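Local coordinates for protein malate oxidoreductase (PDB 1VL6) that probably catalyses the NAD-dependent oxidative decarboxylation of malate to pyruvate, at residues 127-132 with 153-158; 110-115 with 133-138; 77-82 with 145-150; 138-143 with 149-154; 52-57 with 63-68. One frame throughout, in Å; residues are numbered along the deposited sequence. Where two conformers were deposited one is given.

How the contacts relate
Four of the contacts form one connected body, while contact 5 lies at the periphery, about 16 Å from contact 2 and 33 Å from contact 3, centre to centre. Contacts 1, 3 and 4 all use helix 147-158: centres 3 and 4 are about 8 Å apart, and centres 1 and 4 about 9 Å. Contact 2 joins them through strand 137-140; near contact 1, Ile114 CD1 lies 4.1 Å from Leu131 CD1. Contact 5 is tied in by Arg68: NH2 hydrogen-bonds the backbone O of Glu132, and NE makes a weak bond to that of Phe135. Contacts 1, 2 and 5 border the second subunit most widely; 3 and 4 reach it through one residue each.

Contact 1: 127-132 with 153-158; sequences IVKSLE and QRLSEE
Lys129 and Glu158 form the polar half of this contact, Val128 and Leu155 the apolar half. Lys129 NZ donates to Glu158 OE1 over 2.7 Å, completing a salt bridge; it meets that oxygen on its anti side, 23° out of the carboxylate plane. Bends at the third and fourth torsions of the lysine (65° and 97°) carry its ammonium group to the acid. Leu155 divides its two methyls between neighbouring residues of helix 121-130: CD1 lies 4.0 Å from Val128 CG1, and CD2 is 4.0 Å from Lys129 CG. The Val128 and Leu155 side chains cross at about a right angle.

In the second shell, Arg154 NE binds the other carboxylate oxygen, Glu158 OE2, at 2.9 Å from its syn side. Glu158 is therefore gripped through both oxygens, which should limit its rotation and probably offsets its charge with those of Lys129 and Arg154. Arg154 NH1 in turn bridges to Glu122, on the same helix as Lys129. Beneath, Val128 rests on Ile138 and Leu155 on Leu140. The result is a salt-bridge network over an apolar seam, joining two helices that lie on one face of the parallel sheet of an alpha/beta domain.

Contact 2: 110-115 with 133-138; sequences DAFPIC and PSFGGI
Phe135 carries the whole contact from the side of residues 133-138, meeting Phe112 and Ile114 of strand 110-115. Just before it, Ser134 faces the second subunit: its OG hydrogen-bonds the backbone N of Cys115 in that subunit, and Ser134 of that subunit does the same to Cys115 here.

At Phe135, CG is anti to the carbonyl carbon (chi1 -60°), and the ring end comes nearer to the strand than the start of the side chain. Ile114 approaches from the opposite direction, and its CD1 methyl meets the far end of the ring, 3.3 Å from Phe135 CZ and 3.6 Å from Phe135 CE2. It lies oblique to the ring plane. Phe112 CD1 comes to the ring's edge, near its plane, 4.2 Å from Phe135 CE1; as Phe112 was modelled in two conformers, this touch is less certain. Thr71 and Ala73 of the intervening strand 71-76 also touch Phe135, while Phe112 of the second subunit meets the same ring with planes about 35° apart.

Past Phe135 the chain turns through Gly136 toward strand 137-140. The two segments exchange no hydrogen bonds, and cohesion comes from carbon against carbon: an aromatic and aliphatic cluster, buried, that continues into Phe112 of the second subunit, consistent with hydrophobic burial as its basis.

Contact 3: 77-82 with 145-150; sequences DGSAVL and APKCFR
A salt bridge between Lys147 and Asp77 joins the loop that follows strand 71-76 to the beginning of helix 147-158, within the malic enzyme N-terminal region. Lys147 NZ donates to Asp77 OD2 over 2.7 Å. It meets that oxygen on the syn side, 24° out of the carboxylate plane, and the two side chains come from opposite directions. CG of Lys147 takes the crowded position between the backbone N and the carbonyl carbon (chi1 85°), and beyond it the chain runs extended, which spans the gap to the loop.

The other carboxylate oxygen has its own partner. Ser79 OG donates to Asp77 OD1 at 2.7 Å, also syn, and the backbone N of Ser79 adds a weak bond to the same atom. The carboxylate is thus held at both oxygens, and this should fix its rotation as well as its position. Ser79 OG also lies 3.5 Å from Lys147 CE, so that the serine borders the last methylene of the lysine.

Lys147 NZ has a second acceptor in the backbone oxygen of Ser119, from the loop before helix 121-130, and Ser79 OG hydrogen-bonds the N of Gly144 just ahead of the helix. Val81 leans on helix 89-107. The contact sits beyond the ends of strands 71-76 and 137-140, at the start of helix 147-158, where Pro146 and Arg150 face helix 239-246 of the NAD-binding region.

Contact 4: 138-143 with 149-154; sequences INLEDI and FRILQR
Leu140, Ile143, Ile151 and Leu152 make an apolar helix-on-sheet contact inside a beta-alpha-beta unit, formed by strand 137-140, helix 147-158 and strand 163-165. All four side chains are buried, and they meet mainly through methyl groups.

Leu140 bridges two consecutive helical residues with a single branch: its CD1 lies 4.1 Å from Ile151 CG2 and 4.0 Å from Leu152 CD1, and also reaches Leu152 CA. The two leucines are inclined to one another. With CG anti to the backbone N (chi1 180°), Leu152 swings its end toward the strand although its side chain sets out at an angle to it. From the turn after the strand, Ile143 CG2 meets Ile151 CD1 at 4.1 Å, the side chains crossing at about a right angle. Ile151 thus spreads its branches, CG2 to the strand residue and CD1 to the turn beyond it. The closest CA pair, Leu140 and Leu152, stands 7.7 Å apart, leaving the side chains to fill the interval.

Strand 163-165 completes the layer, as Leu140 touches Val163 and His165, and Leu152 also lies on Val163. Asn139 points to the other side of the sheet, toward helix 89-107, so strand 137-140 is sandwiched between helices.

Contact 5: 52-57 with 63-68; sequences ARACAE and YVYTSR
Tyr65 reaches across to Ala54 and Cys55, and its side chain can be followed outward atom by atom. CB comes first, 4.4 Å from Cys55 SG. With CG anti to the carbonyl carbon (chi1 -67°), the ring then runs past the preceding helix: CD2 is also 4.4 Å from Cys55 SG, and CE2 next to it lies 4.3 Å from Ala54 CB. Both partners approach the ring obliquely. On the opposite side of the ring plane, Val64 CG1 stands over the ring centre, 3.7 Å above it, so the aromatic group is lodged between its own neighbour in sequence and helix 48-57. The interaction is apolar throughout and of modest size, the two segments burying 112 Å² in all.

After Tyr65 the chain leaves helix 62-65 at Thr66. Its OG1 accepts from the backbone N of Arg68 at 3.0 Å with an N-H...O angle of 163°, turning the chain toward strand 71-76. Cys55 and Thr66 both also touch the second subunit, at Tyr90 and Glu97 respectively. The arrangement is that of two sequence-adjacent helices folded back on each other by a short connection and ended by an ST turn, alongside the second subunit.

Contact 1: 127-132 with 153-158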
# COMPACT_ATOMS: atom_id res chain seq x y z
N ILE A 127 1.96 10.93 -30.19
CA ILE A 127 1.19 10.50 -29.02
C ILE A 127 2.05 10.65 -27.77
O ILE A 127 1.66 11.19 -26.77
CB ILE A 127 0.65 9.05 -29.15
CG1 ILE A 127 -0.40 8.93 -30.25
CG2 ILE A 127 -0.03 8.60 -27.85
CD1 ILE A 127 -0.57 7.51 -30.73
N VAL A 128 3.27 10.18 -27.83
CA VAL A 128 4.05 10.21 -26.63
C VAL A 128 4.41 11.65 -26.24
O VAL A 128 4.41 11.98 -25.05
CB VAL A 128 5.24 9.35 -26.82
CG1 VAL A 128 6.15 9.40 -25.60
CG2 VAL A 128 4.78 7.94 -27.15
N LYS A 129 4.71 12.50 -27.22
CA LYS A 129 4.96 13.92 -26.92
C LYS A 129 3.81 14.54 -26.17
O LYS A 129 4.03 15.35 -25.27
CB LYS A 129 5.17 14.72 -28.18
CG LYS A 129 6.60 14.67 -28.72
CD LYS A 129 6.64 14.96 -30.22
CE LYS A 129 6.19 16.38 -30.59
NZ LYS A 129 7.39 17.26 -30.76
N SER A 130 2.60 14.15 -26.52
CA SER A 130 1.40 14.72 -25.95
C SER A 130 1.25 14.35 -24.48
O SER A 130 0.51 15.02 -23.77
CB SER A 130 0.16 14.26 -26.71
OG SER A 130 -0.20 12.92 -26.43
N LEU A 131 1.95 13.30 -24.05
CA LEU A 131 1.87 12.82 -22.69
C LEU A 131 2.84 13.49 -21.77
O LEU A 131 2.79 13.24 -20.58
CB LEU A 131 2.14 11.31 -22.64
CG LEU A 131 1.24 10.39 -23.48
CD1 LEU A 131 1.71 8.98 -23.35
CD2 LEU A 131 -0.26 10.50 -23.13
N GLU A 132 3.69 14.37 -22.29
CA GLU A 132 4.73 14.94 -21.46
C GLU A 132 4.27 15.54 -20.13
O GLU A 132 4.97 15.36 -19.13
CB GLU A 132 5.54 15.99 -22.21
CG GLU A 132 6.77 16.43 -21.41
CD GLU A 132 7.79 17.17 -22.21
OE1 GLU A 132 7.82 17.02 -23.44
OE2 GLU A 132 8.56 17.90 -21.57
N GLN A 153 15.24 8.77 -30.93
CA GLN A 153 16.00 9.95 -31.20
C GLN A 153 15.10 11.16 -31.18
O GLN A 153 15.43 12.18 -30.56
CB GLN A 153 16.70 9.81 -32.53
CG GLN A 153 17.64 10.98 -32.87
CD GLN A 153 17.43 11.48 -34.31
OE1 GLN A 153 16.41 12.15 -34.62
NE2 GLN A 153 18.38 11.15 -35.18
N ARG A 154 13.95 11.06 -31.84
CA ARG A 154 13.07 12.20 -31.95
C ARG A 154 12.52 12.60 -30.58
O ARG A 154 12.50 13.78 -30.24
CB ARG A 154 11.91 11.93 -32.90
CG ARG A 154 12.31 11.78 -34.35
CD ARG A 154 12.33 13.05 -35.16
NE ARG A 154 11.02 13.69 -35.11
CZ ARG A 154 9.99 13.37 -35.90
NH1 ARG A 154 10.08 12.43 -36.83
NH2 ARG A 154 8.84 13.98 -35.73
N LEU A 155 12.08 11.63 -29.81
CA LEU A 155 11.46 11.92 -28.54
C LEU A 155 12.48 12.48 -27.58
O LEU A 155 12.21 13.44 -26.84
CB LEU A 155 10.78 10.67 -27.96
CG LEU A 155 9.58 10.17 -28.79
CD1 LEU A 155 9.07 8.83 -28.28
CD2 LEU A 155 8.45 11.16 -28.83
N SER A 156 13.67 11.89 -27.56
CA SER A 156 14.68 12.41 -26.62
C SER A 156 15.11 13.80 -27.04
O SER A 156 15.34 14.64 -26.18
CB SER A 156 15.86 11.48 -26.42
OG SER A 156 16.11 10.72 -27.58
N GLU A 157 15.15 14.07 -28.35
CA GLU A 157 15.49 15.41 -28.84
C GLU A 157 14.40 16.43 -28.52
O GLU A 157 14.70 17.58 -28.16
CB GLU A 157 15.66 15.42 -30.35
CG GLU A 157 17.08 15.32 -30.89
CD GLU A 157 17.16 14.91 -32.40
OE1 GLU A 157 16.14 15.05 -33.19
OE2 GLU A 157 18.28 14.42 -32.80
N GLU A 158 13.13 16.02 -28.67
CA GLU A 158 12.01 16.95 -28.63
C GLU A 158 11.30 17.07 -27.28
O GLU A 158 10.54 18.00 -27.06
CB GLU A 158 11.01 16.58 -29.72
CG GLU A 158 11.58 16.75 -31.11
CD GLU A 158 10.68 16.22 -32.21
OE1 GLU A 158 9.46 16.08 -31.99
OE2 GLU A 158 11.22 15.94 -33.31

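Contact 2: 110-115 with 133-138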
# COMPACT_ATOMS: atom_id res chain seq x y z
N ASP A 110 6.89 5.05 -9.62
CA ASP A 110 5.52 4.77 -9.94
C ASP A 110 5.40 4.71 -11.45
O ASP A 110 5.32 5.73 -12.13
CB ASP A 110 4.64 5.86 -9.35
CG ASP A 110 4.54 5.80 -7.85
OD1 ASP A 110 4.71 4.73 -7.23
OD2 ASP A 110 4.27 6.80 -7.20
N ALA A 111 5.41 3.52 -12.01
CA ALA A 111 5.38 3.38 -13.44
C ALA A 111 3.99 2.91 -13.91
O ALA A 111 3.37 2.11 -13.26
CB ALA A 111 6.47 2.41 -13.86
N PHE A 112 3.53 3.45 -15.04
CA PHE A 112 2.20 3.15 -15.61
C PHE A 112 2.39 2.59 -17.03
O PHE A 112 3.19 3.12 -17.80
CB PHE A 112 1.29 4.41 -15.61
CG PHE A 112 1.09 5.01 -14.23
CD1 PHE A 112 2.06 5.84 -13.68
CD2 PHE A 112 -0.02 4.67 -13.46
CE1 PHE A 112 1.92 6.35 -12.39
CE2 PHE A 112 -0.18 5.18 -12.17
CZ PHE A 112 0.80 6.02 -11.63
N PRO A 113 1.73 1.49 -17.36
CA PRO A 113 1.78 0.97 -18.71
C PRO A 113 0.92 1.75 -19.65
O PRO A 113 -0.26 1.95 -19.36
CB PRO A 113 1.22 -0.44 -18.59
CG PRO A 113 1.05 -0.68 -17.17
CD PRO A 113 0.98 0.59 -16.46
N ILE A 114 1.52 2.17 -20.76
CA ILE A 114 0.84 2.80 -21.83
C ILE A 114 1.10 2.06 -23.12
O ILE A 114 2.11 2.26 -23.79
CB ILE A 114 1.27 4.23 -21.88
CG1 ILE A 114 0.55 4.97 -20.75
CG2 ILE A 114 0.85 4.88 -23.21
CD1 ILE A 114 1.22 6.23 -20.39
N CYS A 115 0.16 1.17 -23.42
CA CYS A 115 0.21 0.28 -24.53
C CYS A 115 -0.74 0.81 -25.60
O CYS A 115 -1.98 0.86 -25.42
CB CYS A 115 -0.23 -1.11 -24.08
SG CYS A 115 1.00 -2.07 -23.13
N PRO A 133 3.14 16.26 -20.09
CA PRO A 133 2.69 16.86 -18.84
C PRO A 133 2.34 15.86 -17.76
O PRO A 133 2.28 16.23 -16.59
CB PRO A 133 1.42 17.65 -19.25
CG PRO A 133 1.57 17.86 -20.68
CD PRO A 133 2.22 16.60 -21.19
N SER A 134 2.09 14.62 -18.15
CA SER A 134 1.60 13.61 -17.20
C SER A 134 2.69 12.74 -16.56
O SER A 134 2.39 11.96 -15.63
CB SER A 134 0.55 12.74 -17.91
OG SER A 134 -0.50 13.57 -18.41
N PHE A 135 3.93 12.88 -17.03
CA PHE A 135 5.03 12.02 -16.56
C PHE A 135 6.32 12.75 -16.32
O PHE A 135 6.59 13.77 -16.92
CB PHE A 135 5.28 10.91 -17.56
CG PHE A 135 4.09 10.05 -17.77
CD1 PHE A 135 3.75 9.10 -16.85
CD2 PHE A 135 3.28 10.22 -18.88
CE1 PHE A 135 2.63 8.33 -17.05
CE2 PHE A 135 2.17 9.46 -19.08
CZ PHE A 135 1.84 8.52 -18.15
N GLY A 136 7.13 12.18 -15.44
CA GLY A 136 8.51 12.66 -15.22
C GLY A 136 9.53 12.04 -16.13
O GLY A 136 10.65 12.52 -16.20
N GLY A 137 9.12 10.96 -16.81
CA GLY A 137 10.02 10.14 -17.66
C GLY A 137 9.26 9.21 -18.58
O GLY A 137 8.12 8.86 -18.30
N ILE A 138 9.87 8.83 -19.69
CA ILE A 138 9.29 7.88 -20.62
C ILE A 138 10.21 6.68 -20.79
O ILE A 138 11.38 6.84 -21.15
CB ILE A 138 9.13 8.53 -21.98
CG1 ILE A 138 8.34 9.84 -21.87
CG2 ILE A 138 8.50 7.56 -22.94
CD1 ILE A 138 6.82 9.67 -21.79

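Contact 3: 77-82 with 145-150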
# COMPACT_ATOMS: atom_id res chain seq x y z
N ASP A 77 3.93 -0.38 -28.36
CA ASP A 77 2.85 -0.76 -29.30
C ASP A 77 2.85 -2.23 -29.49
O ASP A 77 2.03 -2.76 -30.21
CB ASP A 77 3.03 -0.10 -30.64
CG ASP A 77 4.22 -0.64 -31.42
OD1 ASP A 77 5.28 -0.95 -30.82
OD2 ASP A 77 4.20 -0.72 -32.67
N GLY A 78 3.75 -2.91 -28.80
CA GLY A 78 3.84 -4.38 -28.85
C GLY A 78 4.40 -4.91 -30.15
O GLY A 78 4.09 -6.03 -30.56
N SER A 79 5.20 -4.11 -30.82
CA SER A 79 5.77 -4.52 -32.09
C SER A 79 6.96 -5.46 -31.89
O SER A 79 7.44 -6.05 -32.79
CB SER A 79 6.13 -3.29 -32.95
OG SER A 79 7.00 -2.36 -32.31
N ALA A 80 7.46 -5.57 -30.67
CA ALA A 80 8.57 -6.49 -30.37
C ALA A 80 8.55 -6.93 -28.92
O ALA A 80 9.42 -6.55 -28.12
CB ALA A 80 9.91 -5.85 -30.68
N VAL A 81 7.57 -7.77 -28.58
CA VAL A 81 7.44 -8.18 -27.19
C VAL A 81 8.36 -9.35 -26.90
O VAL A 81 8.31 -10.41 -27.53
CB VAL A 81 6.01 -8.57 -26.78
CG1 VAL A 81 5.99 -9.02 -25.30
CG2 VAL A 81 5.09 -7.41 -26.96
N LEU A 82 9.18 -9.17 -25.89
CA LEU A 82 10.04 -10.24 -25.39
C LEU A 82 10.65 -10.94 -26.59
O LEU A 82 11.14 -10.27 -27.47
CB LEU A 82 9.24 -11.21 -24.48
CG LEU A 82 8.54 -10.60 -23.25
CD1 LEU A 82 7.78 -11.65 -22.49
CD2 LEU A 82 9.53 -9.90 -22.31
N ALA A 145 12.65 -2.64 -34.26
CA ALA A 145 13.63 -1.97 -35.11
C ALA A 145 13.23 -2.18 -36.56
O ALA A 145 12.51 -3.13 -36.87
CB ALA A 145 15.03 -2.50 -34.86
N PRO A 146 13.59 -1.28 -37.46
CA PRO A 146 14.32 -0.07 -37.19
C PRO A 146 13.45 1.17 -36.77
O PRO A 146 14.01 2.23 -36.48
CB PRO A 146 14.96 0.20 -38.55
CG PRO A 146 13.91 -0.16 -39.48
CD PRO A 146 13.21 -1.35 -38.88
N LYS A 147 12.13 1.06 -36.69
CA LYS A 147 11.40 2.26 -36.34
C LYS A 147 11.78 2.82 -34.97
O LYS A 147 11.69 4.02 -34.74
CB LYS A 147 9.88 2.08 -36.49
CG LYS A 147 9.17 1.48 -35.30
CD LYS A 147 7.76 1.00 -35.67
CE LYS A 147 7.02 0.37 -34.46
NZ LYS A 147 5.65 -0.17 -34.89
N CYS A 148 12.23 1.97 -34.05
CA CYS A 148 12.56 2.45 -32.72
C CYS A 148 13.79 3.38 -32.73
O CYS A 148 14.05 4.10 -31.80
CB CYS A 148 12.80 1.25 -31.79
SG CYS A 148 14.19 0.30 -32.36
N PHE A 149 14.59 3.33 -33.76
CA PHE A 149 15.74 4.21 -33.76
C PHE A 149 15.28 5.66 -33.85
O PHE A 149 15.63 6.51 -33.02
CB PHE A 149 16.67 3.86 -34.93
CG PHE A 149 17.30 2.48 -34.82
CD1 PHE A 149 18.00 2.11 -33.71
CD2 PHE A 149 17.18 1.57 -35.86
CE1 PHE A 149 18.59 0.85 -33.63
CE2 PHE A 149 17.77 0.31 -35.78
CZ PHE A 149 18.48 -0.05 -34.68
N ARG A 150 14.45 5.93 -34.86
CA ARG A 150 13.92 7.27 -35.11
C ARG A 150 13.05 7.68 -33.93
O ARG A 150 13.12 8.85 -33.50
CB ARG A 150 13.08 7.30 -36.41
CG ARG A 150 13.63 8.11 -37.60
CD ARG A 150 12.87 7.88 -38.99
NE ARG A 150 13.43 6.80 -39.84
CZ ARG A 150 13.08 5.46 -39.82
NH1 ARG A 150 12.16 4.96 -39.00
NH2 ARG A 150 13.69 4.61 -40.66

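Contact 4: 138-143 with 149-154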
# COMPACT_ATOMS: atom_id res chain seq x y z
N ILE A 138 9.87 8.83 -19.69
CA ILE A 138 9.29 7.88 -20.62
C ILE A 138 10.21 6.68 -20.79
O ILE A 138 11.38 6.84 -21.15
CB ILE A 138 9.13 8.53 -21.98
CG1 ILE A 138 8.34 9.84 -21.87
CG2 ILE A 138 8.50 7.56 -22.94
CD1 ILE A 138 6.82 9.67 -21.79
N ASN A 139 9.67 5.48 -20.59
CA ASN A 139 10.39 4.27 -20.88
C ASN A 139 9.78 3.59 -22.08
O ASN A 139 8.71 2.98 -21.98
CB ASN A 139 10.37 3.33 -19.68
CG ASN A 139 11.06 1.99 -19.96
OD1 ASN A 139 10.63 0.98 -19.44
ND2 ASN A 139 12.12 1.99 -20.78
N LEU A 140 10.43 3.71 -23.22
CA LEU A 140 10.00 3.00 -24.44
C LEU A 140 10.42 1.56 -24.26
O LEU A 140 11.54 1.30 -23.79
CB LEU A 140 10.68 3.60 -25.70
CG LEU A 140 10.31 5.03 -26.04
CD1 LEU A 140 11.23 5.60 -27.03
CD2 LEU A 140 8.89 5.10 -26.56
N GLU A 141 9.53 0.64 -24.61
CA GLU A 141 9.78 -0.76 -24.39
C GLU A 141 9.13 -1.60 -25.49
O GLU A 141 7.97 -1.35 -25.85
CB GLU A 141 9.25 -1.13 -23.02
CG GLU A 141 9.53 -2.57 -22.62
CD GLU A 141 10.93 -2.84 -22.11
OE1 GLU A 141 11.46 -2.01 -21.38
OE2 GLU A 141 11.47 -3.91 -22.44
N ASP A 142 9.88 -2.55 -26.03
CA ASP A 142 9.33 -3.60 -26.94
C ASP A 142 8.68 -2.99 -28.16
O ASP A 142 7.53 -3.34 -28.54
CB ASP A 142 8.37 -4.55 -26.17
CG ASP A 142 9.12 -5.47 -25.19
OD1 ASP A 142 10.36 -5.36 -25.07
OD2 ASP A 142 8.55 -6.35 -24.52
N ILE A 143 9.42 -2.05 -28.75
CA ILE A 143 9.05 -1.40 -30.02
C ILE A 143 10.10 -1.80 -31.01
O ILE A 143 11.30 -1.62 -30.77
CB ILE A 143 9.04 0.15 -29.89
CG1 ILE A 143 7.97 0.59 -28.89
CG2 ILE A 143 8.81 0.82 -31.23
CD1 ILE A 143 8.11 2.02 -28.43
N PHE A 149 14.59 3.33 -33.76
CA PHE A 149 15.74 4.21 -33.76
C PHE A 149 15.28 5.66 -33.85
O PHE A 149 15.63 6.51 -33.02
CB PHE A 149 16.67 3.86 -34.93
CG PHE A 149 17.30 2.48 -34.82
CD1 PHE A 149 18.00 2.11 -33.71
CD2 PHE A 149 17.18 1.57 -35.86
CE1 PHE A 149 18.59 0.85 -33.63
CE2 PHE A 149 17.77 0.31 -35.78
CZ PHE A 149 18.48 -0.05 -34.68
N ARG A 150 14.45 5.93 -34.86
CA ARG A 150 13.92 7.27 -35.11
C ARG A 150 13.05 7.68 -33.93
O ARG A 150 13.12 8.85 -33.50
CB ARG A 150 13.08 7.30 -36.41
CG ARG A 150 13.63 8.11 -37.60
CD ARG A 150 12.87 7.88 -38.99
NE ARG A 150 13.43 6.80 -39.84
CZ ARG A 150 13.08 5.46 -39.82
NH1 ARG A 150 12.16 4.96 -39.00
NH2 ARG A 150 13.69 4.61 -40.66
N ILE A 151 12.27 6.74 -33.38
CA ILE A 151 11.36 7.09 -32.30
C ILE A 151 12.14 7.57 -31.06
O ILE A 151 11.86 8.62 -30.49
CB ILE A 151 10.42 5.94 -31.96
CG1 ILE A 151 9.47 5.70 -33.14
CG2 ILE A 151 9.60 6.25 -30.70
CD1 ILE A 151 8.57 4.51 -32.95
N LEU A 152 13.15 6.81 -30.66
CA LEU A 152 13.97 7.23 -29.54
C LEU A 152 14.63 8.59 -29.77
O LEU A 152 14.59 9.44 -28.93
CB LEU A 152 15.05 6.21 -29.23
CG LEU A 152 15.97 6.58 -28.06
CD1 LEU A 152 15.09 6.71 -26.82
CD2 LEU A 152 17.05 5.52 -27.87
N GLN A 153 15.24 8.77 -30.93
CA GLN A 153 16.00 9.95 -31.20
C GLN A 153 15.10 11.16 -31.18
O GLN A 153 15.43 12.18 -30.56
CB GLN A 153 16.70 9.81 -32.53
CG GLN A 153 17.64 10.98 -32.87
CD GLN A 153 17.43 11.48 -34.31
OE1 GLN A 153 16.41 12.15 -34.62
NE2 GLN A 153 18.38 11.15 -35.18
N ARG A 154 13.95 11.06 -31.84
CA ARG A 154 13.07 12.20 -31.95
C ARG A 154 12.52 12.60 -30.58
O ARG A 154 12.50 13.78 -30.24
CB ARG A 154 11.91 11.93 -32.90
CG ARG A 154 12.31 11.78 -34.35
CD ARG A 154 12.33 13.05 -35.16
NE ARG A 154 11.02 13.69 -35.11
CZ ARG A 154 9.99 13.37 -35.90
NH1 ARG A 154 10.08 12.43 -36.83
NH2 ARG A 154 8.84 13.98 -35.73

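Contact 5: 52-57 with 63-68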
# COMPACT_ATOMS: atom_id res chain seq x y z
N ALA A 52 -3.62 24.24 -8.91
CA ALA A 52 -3.80 24.34 -10.34
C ALA A 52 -3.23 25.67 -10.86
O ALA A 52 -2.45 25.67 -11.81
CB ALA A 52 -5.29 24.19 -10.70
N ARG A 53 -3.61 26.78 -10.22
CA ARG A 53 -3.07 28.10 -10.56
C ARG A 53 -1.54 28.06 -10.57
O ARG A 53 -0.90 28.42 -11.55
CB ARG A 53 -3.59 29.15 -9.56
N ALA A 54 -0.96 27.57 -9.48
CA ALA A 54 0.49 27.49 -9.33
C ALA A 54 1.20 26.70 -10.46
O ALA A 54 2.25 27.10 -10.94
CB ALA A 54 0.82 26.85 -8.00
N CYS A 55 0.61 25.58 -10.85
CA CYS A 55 1.22 24.77 -11.88
C CYS A 55 1.00 25.35 -13.28
O CYS A 55 1.83 25.18 -14.19
CB CYS A 55 0.67 23.36 -11.81
SG CYS A 55 1.13 22.49 -10.29
N ALA A 56 -0.11 26.02 -13.49
CA ALA A 56 -0.30 26.66 -14.76
C ALA A 56 0.72 27.80 -14.88
O ALA A 56 1.46 27.83 -15.84
CB ALA A 56 -1.73 27.11 -14.96
N GLU A 57 0.82 28.66 -13.85
CA GLU A 57 1.82 29.76 -13.81
C GLU A 57 3.24 29.24 -13.98
O GLU A 57 4.07 29.93 -14.52
CB GLU A 57 1.73 30.54 -12.48
CG GLU A 57 2.80 31.60 -12.24
N TYR A 63 6.53 19.20 -10.26
CA TYR A 63 7.52 18.37 -9.55
C TYR A 63 7.42 18.53 -8.04
O TYR A 63 7.91 17.67 -7.29
CB TYR A 63 8.98 18.68 -10.00
CG TYR A 63 9.33 18.17 -11.37
CD1 TYR A 63 9.83 16.90 -11.54
CD2 TYR A 63 9.15 18.97 -12.51
CE1 TYR A 63 10.17 16.42 -12.80
CE2 TYR A 63 9.45 18.48 -13.79
CZ TYR A 63 9.97 17.21 -13.92
OH TYR A 63 10.28 16.72 -15.16
N VAL A 64 6.80 19.61 -7.59
CA VAL A 64 6.64 19.88 -6.16
C VAL A 64 5.28 19.45 -5.62
O VAL A 64 5.17 19.01 -4.48
CB VAL A 64 6.75 21.42 -5.94
CG1 VAL A 64 6.40 21.82 -4.50
CG2 VAL A 64 8.12 21.95 -6.35
N TYR A 65 4.24 19.61 -6.43
CA TYR A 65 2.85 19.46 -6.00
C TYR A 65 2.07 18.25 -6.54
O TYR A 65 0.92 17.99 -6.13
CB TYR A 65 2.13 20.74 -6.43
CG TYR A 65 2.58 21.97 -5.68
CD1 TYR A 65 2.55 22.02 -4.28
CD2 TYR A 65 2.98 23.10 -6.36
CE1 TYR A 65 2.95 23.16 -3.59
CE2 TYR A 65 3.37 24.24 -5.69
CZ TYR A 65 3.36 24.27 -4.31
OH TYR A 65 3.76 25.42 -3.67
N THR A 66 2.68 17.51 -7.46
CA THR A 66 2.09 16.26 -7.96
C THR A 66 3.08 15.13 -7.85
O THR A 66 4.18 15.30 -7.35
CB THR A 66 1.70 16.42 -9.45
OG1 THR A 66 2.87 16.43 -10.28
CG2 THR A 66 1.00 17.76 -9.71
N SER A 67 2.67 13.97 -8.35
CA SER A 67 3.51 12.81 -8.38
C SER A 67 4.45 12.78 -9.57
O SER A 67 5.22 11.83 -9.73
CB SER A 67 2.63 11.57 -8.46
OG SER A 67 1.70 11.53 -7.39
N ARG A 68 4.39 13.80 -10.42
CA ARG A 68 5.16 13.79 -11.66
C ARG A 68 6.65 13.53 -11.45
O ARG A 68 7.30 12.98 -12.32
CB ARG A 68 4.97 15.12 -12.38
CG ARG A 68 5.59 15.18 -13.72
CD ARG A 68 4.81 15.99 -14.69
NE ARG A 68 5.45 16.11 -15.98
CZ ARG A 68 6.21 17.11 -16.35
NH1 ARG A 68 6.44 18.13 -15.53
NH2 ARG A 68 6.74 17.11 -17.57